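Nrps/pks (Streptomyces albus, PDB 4OPF) is a ketosynthase-family domain of the oxazolomycin NRPS/PKS assembly line, probably carrying the growing acyl chain, though it may not itself condense. Local coordinates at residues A[13-17]-A[86-91]; A[181-187]-A[227-233]. All blocks are in the same frame, centred on the assembly; numbering follows the deposited sequence.

Interaction 1 (A[13-17]-A[86-91])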
loop_
_atom_site.group_PDB
_atom_site.type_symbol
_atom_site.label_atom_id
_atom_site.label_comp_id
_atom_site.label_asym_id
_atom_site.label_seq_id
_atom_site.Cartn_x
_atom_site.Cartn_y
_atom_site.Cartn_z
ATOM N N GLY A 13 11.494 18.407 -0.047
ATOM C CA GLY A 13 12.209 18.439 1.184
ATOM C C GLY A 13 12.678 17.060 1.566
ATOM O O GLY A 13 12.068 16.062 1.156
HETATM N N MSE A 14 13.765 16.996 2.329
HETATM C CA MSE A 14 14.295 15.715 2.708
HETATM C C MSE A 14 15.150 15.816 3.917
HETATM O O MSE A 14 15.767 16.832 4.161
HETATM C CB MSE A 14 15.119 15.117 1.570
HETATM C CG MSE A 14 16.233 16.075 1.117
HETATM SE SE MSE A 14 17.130 15.412 -0.572
HETATM C CE MSE A 14 16.539 13.666 -0.527
ATOM N N SER A 15 15.228 14.717 4.631
ATOM C CA SER A 15 16.073 14.575 5.780
ATOM C C SER A 15 16.429 13.134 5.913
ATOM O O SER A 15 15.761 12.243 5.368
ATOM C CB SER A 15 15.345 14.964 7.046
ATOM O OG SER A 15 16.325 15.112 8.093
ATOM N N GLY A 16 17.480 12.869 6.646
ATOM C CA GLY A 16 17.862 11.489 6.944
ATOM C C GLY A 16 19.075 11.338 7.843
ATOM O O GLY A 16 19.726 12.320 8.154
ATOM N N ARG A 17 19.344 10.104 8.251
ATOM C CA ARG A 17 20.383 9.798 9.200
ATOM C C ARG A 17 20.854 8.402 8.896
ATOM O O ARG A 17 20.042 7.520 8.792
ATOM C CB ARG A 17 19.764 9.851 10.603
ATOM C CG ARG A 17 20.747 9.971 11.685
ATOM C CD ARG A 17 20.153 10.134 13.087
ATOM N NE ARG A 17 19.009 11.053 13.113
ATOM C CZ ARG A 17 18.381 11.447 14.248
ATOM N NH1 ARG A 17 17.346 12.273 14.192
ATOM N NH2 ARG A 17 18.812 11.018 15.453
ATOM N N GLU A 86 11.115 12.731 14.547
ATOM C CA GLU A 86 12.206 13.713 14.414
ATOM C C GLU A 86 12.530 13.950 12.972
ATOM O O GLU A 86 12.637 15.094 12.541
ATOM C CB GLU A 86 13.530 13.282 15.062
ATOM C CG GLU A 86 13.591 13.336 16.528
ATOM C CD GLU A 86 15.005 13.129 17.106
ATOM O OE1 GLU A 86 16.014 12.920 16.361
ATOM O OE2 GLU A 86 15.100 13.164 18.360
ATOM N N GLU A 87 12.779 12.885 12.249
ATOM C CA GLU A 87 13.217 13.077 10.866
ATOM C C GLU A 87 12.140 13.671 9.982
ATOM O O GLU A 87 12.457 14.359 9.030
ATOM C CB GLU A 87 13.705 11.799 10.257
ATOM C CG GLU A 87 15.007 11.360 10.860
ATOM C CD GLU A 87 16.146 12.366 10.607
ATOM O OE1 GLU A 87 16.258 13.012 9.512
ATOM O OE2 GLU A 87 16.928 12.506 11.539
ATOM N N THR A 88 10.868 13.373 10.245
ATOM C CA THR A 88 9.792 14.000 9.472
ATOM C C THR A 88 9.782 15.493 9.793
ATOM O O THR A 88 9.686 16.299 8.867
ATOM C CB THR A 88 8.448 13.338 9.742
ATOM O OG1 THR A 88 8.538 11.947 9.384
ATOM C CG2 THR A 88 7.324 14.056 8.993
ATOM N N LEU A 89 9.883 15.865 11.071
ATOM C CA LEU A 89 10.014 17.257 11.419
ATOM C C LEU A 89 11.179 17.908 10.659
ATOM O O LEU A 89 11.017 19.007 10.127
ATOM C CB LEU A 89 10.187 17.454 12.904
ATOM C CG LEU A 89 10.433 18.889 13.351
ATOM C CD1 LEU A 89 9.263 19.826 13.019
ATOM C CD2 LEU A 89 10.718 18.870 14.818
ATOM N N PHE A 90 12.324 17.239 10.601
ATOM C CA PHE A 90 13.460 17.807 9.925
ATOM C C PHE A 90 13.259 17.905 8.416
ATOM O O PHE A 90 13.787 18.820 7.771
ATOM C CB PHE A 90 14.754 17.036 10.239
ATOM C CG PHE A 90 15.159 17.021 11.702
ATOM C CD1 PHE A 90 14.707 17.952 12.602
ATOM C CD2 PHE A 90 15.984 16.022 12.165
ATOM C CE1 PHE A 90 15.073 17.898 13.948
ATOM C CE2 PHE A 90 16.367 15.964 13.516
ATOM C CZ PHE A 90 15.913 16.904 14.398
ATOM N N ALA A 91 12.516 16.992 7.816
ATOM C CA ALA A 91 12.225 17.119 6.391
ATOM C C ALA A 91 11.326 18.304 6.114
ATOM O O ALA A 91 11.506 19.004 5.124
ATOM C CB ALA A 91 11.605 15.853 5.852
HETATM O O HOH W 1 17.395 11.049 18.045
#
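Arg17 and Ser15 share the carboxylate of Glu87, the central piece of a salt-bridge network that ties a strand of the thiolase-type core to the helix lying over it. Each carboxylate oxygen has its own task. OE1 of Glu87 takes a short hydrogen bond of 2.5 Å from OG of Ser15, while OE2 is gripped side-on by NE and NH1 of Arg17, the NH1 to OE2 distance being 2.7 Å. Both nitrogens keep OE2 close to the guanidinium plane, yet that plane stands 76° from the carboxylate, and NH1 uses the anti lone pair of OE2. With three donors around it, the buried Glu87 is probably held ionised. NH1 of Arg17 also reaches OE1 of Glu86 at 2.6 Å in an almost straight bond (174°), here with the two flat groups nearly coplanar. A water closes this side of the network, accepting from NH2 of Arg17 at 3.0 Å and donating to OE1 of Glu86 at 2.9 Å. Replacing Arg17 by an alanine would probably leave OE2 of Glu87 without its mate and the Glu87 group freer to turn, while Glu86 would keep its bridge to Arg428. The reach depends on torsion: CG of Arg17 is anti to its amide nitrogen (chi1 -162°), and the later bend at chi3 swings the guanidinium to the helix. Around this polar centre the fit is close, with OG of Ser15 3.3 Å from CB of Phe90 and CB of Ser15 4.0 Å from CB of Ala91. Farther out, Arg428 forms a second salt bridge to Glu86, and Arg423 makes a cation-pi contact with Phe90. Farther along the same helix, OD2 of Asp94 accepts a hydrogen bond from the amide N of Met14.

Interaction 2 (A[181-187]-A[227-233])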
loop_
_atom_site.group_PDB
_atom_site.type_symbol
_atom_site.label_atom_id
_atom_site.label_comp_id
_atom_site.label_asym_id
_atom_site.label_seq_id
_atom_site.Cartn_x
_atom_site.Cartn_y
_atom_site.Cartn_z
ATOM N N ALA A 181 0.116 16.192 -1.358
ATOM C CA ALA A 181 1.511 16.015 -1.067
ATOM C C ALA A 181 1.641 14.744 -0.302
ATOM O O ALA A 181 0.644 14.201 0.148
ATOM C CB ALA A 181 2.024 17.199 -0.254
ATOM N N ALA A 182 2.853 14.240 -0.201
ATOM C CA ALA A 182 3.118 12.947 0.429
ATOM C C ALA A 182 4.437 12.924 1.195
ATOM O O ALA A 182 5.466 13.449 0.727
ATOM C CB ALA A 182 3.172 11.861 -0.619
ATOM N N VAL A 183 4.403 12.323 2.361
ATOM C CA VAL A 183 5.597 12.042 3.090
ATOM C C VAL A 183 5.937 10.582 2.780
ATOM O O VAL A 183 5.078 9.694 2.922
ATOM C CB VAL A 183 5.331 12.167 4.602
ATOM C CG1 VAL A 183 6.492 11.649 5.390
ATOM C CG2 VAL A 183 5.008 13.585 4.999
ATOM N N VAL A 184 7.168 10.316 2.394
ATOM C CA VAL A 184 7.631 8.957 2.127
ATOM C C VAL A 184 8.870 8.746 2.981
ATOM O O VAL A 184 9.772 9.559 2.976
ATOM C CB VAL A 184 7.994 8.806 0.648
ATOM C CG1 VAL A 184 8.649 7.474 0.318
ATOM C CG2 VAL A 184 6.742 8.907 -0.168
ATOM N N ALA A 185 8.932 7.643 3.706
ATOM C CA ALA A 185 10.032 7.394 4.590
ATOM C C ALA A 185 10.416 5.937 4.534
ATOM O O ALA A 185 9.615 5.078 4.211
ATOM C CB ALA A 185 9.644 7.687 6.034
ATOM N N GLY A 186 11.621 5.682 4.987
ATOM C CA GLY A 186 12.082 4.328 5.271
ATOM C C GLY A 186 12.829 4.388 6.570
ATOM O O GLY A 186 13.535 5.361 6.830
ATOM N N VAL A 187 12.715 3.338 7.369
ATOM C CA VAL A 187 13.358 3.314 8.663
ATOM C C VAL A 187 13.748 1.879 9.036
ATOM O O VAL A 187 13.001 0.933 8.796
ATOM C CB VAL A 187 12.444 3.918 9.777
ATOM C CG1 VAL A 187 11.201 3.064 10.021
ATOM C CG2 VAL A 187 13.182 4.090 11.072
ATOM N N VAL A 227 17.462 5.939 8.494
ATOM C CA VAL A 227 16.169 6.590 8.299
ATOM C C VAL A 227 16.295 7.712 7.277
ATOM O O VAL A 227 17.285 8.457 7.222
ATOM C CB VAL A 227 15.596 7.114 9.650
ATOM C CG1 VAL A 227 16.549 8.080 10.305
ATOM C CG2 VAL A 227 14.215 7.772 9.516
ATOM N N GLY A 228 15.262 7.825 6.466
ATOM C CA GLY A 228 15.168 8.887 5.476
ATOM C C GLY A 228 13.729 9.267 5.278
ATOM O O GLY A 228 12.830 8.408 5.320
ATOM N N VAL A 229 13.492 10.554 5.101
ATOM C CA VAL A 229 12.153 11.064 4.828
ATOM C C VAL A 229 12.188 12.056 3.688
ATOM O O VAL A 229 13.061 12.946 3.667
ATOM C CB VAL A 229 11.569 11.758 6.075
ATOM C CG1 VAL A 229 10.161 12.190 5.813
ATOM C CG2 VAL A 229 11.644 10.822 7.295
ATOM N N LEU A 230 11.267 11.886 2.735
ATOM C CA LEU A 230 11.046 12.842 1.604
ATOM C C LEU A 230 9.678 13.475 1.725
ATOM O O LEU A 230 8.714 12.793 2.124
ATOM C CB LEU A 230 11.047 12.112 0.277
ATOM C CG LEU A 230 12.237 11.215 0.052
ATOM C CD1 LEU A 230 12.046 10.508 -1.257
ATOM C CD2 LEU A 230 13.539 12.019 0.068
ATOM N N LEU A 231 9.589 14.758 1.407
ATOM C CA LEU A 231 8.305 15.385 1.184
ATOM C C LEU A 231 8.168 15.594 -0.330
ATOM O O LEU A 231 9.046 16.200 -0.956
ATOM C CB LEU A 231 8.165 16.691 1.977
ATOM C CG LEU A 231 6.840 17.476 1.774
ATOM C CD1 LEU A 231 5.630 16.782 2.344
ATOM C CD2 LEU A 231 6.888 18.856 2.399
ATOM N N LEU A 232 7.051 15.136 -0.883
ATOM C CA LEU A 232 6.752 15.166 -2.306
ATOM C C LEU A 232 5.504 15.940 -2.646
ATOM O O LEU A 232 4.503 15.879 -1.927
ATOM C CB LEU A 232 6.529 13.766 -2.787
ATOM C CG LEU A 232 7.580 12.725 -2.450
ATOM C CD1 LEU A 232 7.201 11.372 -3.012
ATOM C CD2 LEU A 232 8.947 13.100 -2.982
ATOM N N LYS A 233 5.537 16.625 -3.767
ATOM C CA LYS A 233 4.368 17.324 -4.331
ATOM C C LYS A 233 4.414 17.204 -5.873
ATOM O O LYS A 233 5.489 17.092 -6.447
ATOM C CB LYS A 233 4.456 18.814 -4.041
ATOM C CG LYS A 233 4.204 19.212 -2.617
ATOM C CD LYS A 233 4.407 20.706 -2.349
ATOM C CE LYS A 233 3.351 21.558 -3.010
ATOM N NZ LYS A 233 3.247 22.821 -2.221
#
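Val183 and Val229 each set CG1 anti to the amide nitrogen (chi1 170° and -176°), and these two methyls meet 3.7 Å apart across neighbouring antiparallel strands. CG2 of Val229, its other branch, lies 3.9 Å from CB of Ala185, so one valine bridges two residues of the facing strand. On the reverse face, Leu232 extends beyond CG and brings CD1 to 3.8 Å from CG2 of Val184, the two side chains crossing at a slant. Val183 with Val229 and Val184 with Leu232 are thus diagonal contacts, offset from the register, whereas Val229 and Ala185 are directly paired; both faces combine small and branched apolar side chains.

The backbone fixes the register. Ala182 with Leu232, Val184 with Leu230 and Gly186 with Gly228 are hydrogen-bonded pairs, alternating with the non-hydrogen-bonded pairs Val183 with Leu231, Ala185 with Val229 and Val187 with Val227. The straightest of the six bonds runs from N of Leu230 to O of Val184 (2.8 Å, 174°). The glycine pair, with no side chains of its own, keeps both its bonds, N of Gly186 to O of Gly228 and N of Gly228 to O of Gly186, each 3.0 Å. CA-H...O contacts such as CA of Ala185 to O of Gly228, 3.1 Å, add weaker links.

In the order of the sheet, strand 107-112 runs beside 181-188 and strand 9-17 beside 226-234, so the pair is interior, as in the thiolase fold. Ala182, Val184 and Leu232 pack against helix 162-175, and Leu230 against helix 338-352, while Ala185, Val227 and Val229 face helix 79-95.

Strand 226-234 is the common member that joins the two contacts, whose centres lie 8 Å apart. It pairs with 181-187 in interaction 2 along one edge and with 13-17 of interaction 1 along the other, where the O of Gly13 and N of Leu231 are 2.8 Å apart, as are N of Arg17 and O of Val227, both probable hydrogen bonds. Side chains continue the join: CE of Met14 rests 3.5 Å from CD2 of Leu230. Glu87 of helix 79-95 takes part in both, bonded to strand 9-17 and packed on Val227 and Val229. Both contacts belong to the thiolase-type core, and neither includes a ligand or a residue known to be catalytic.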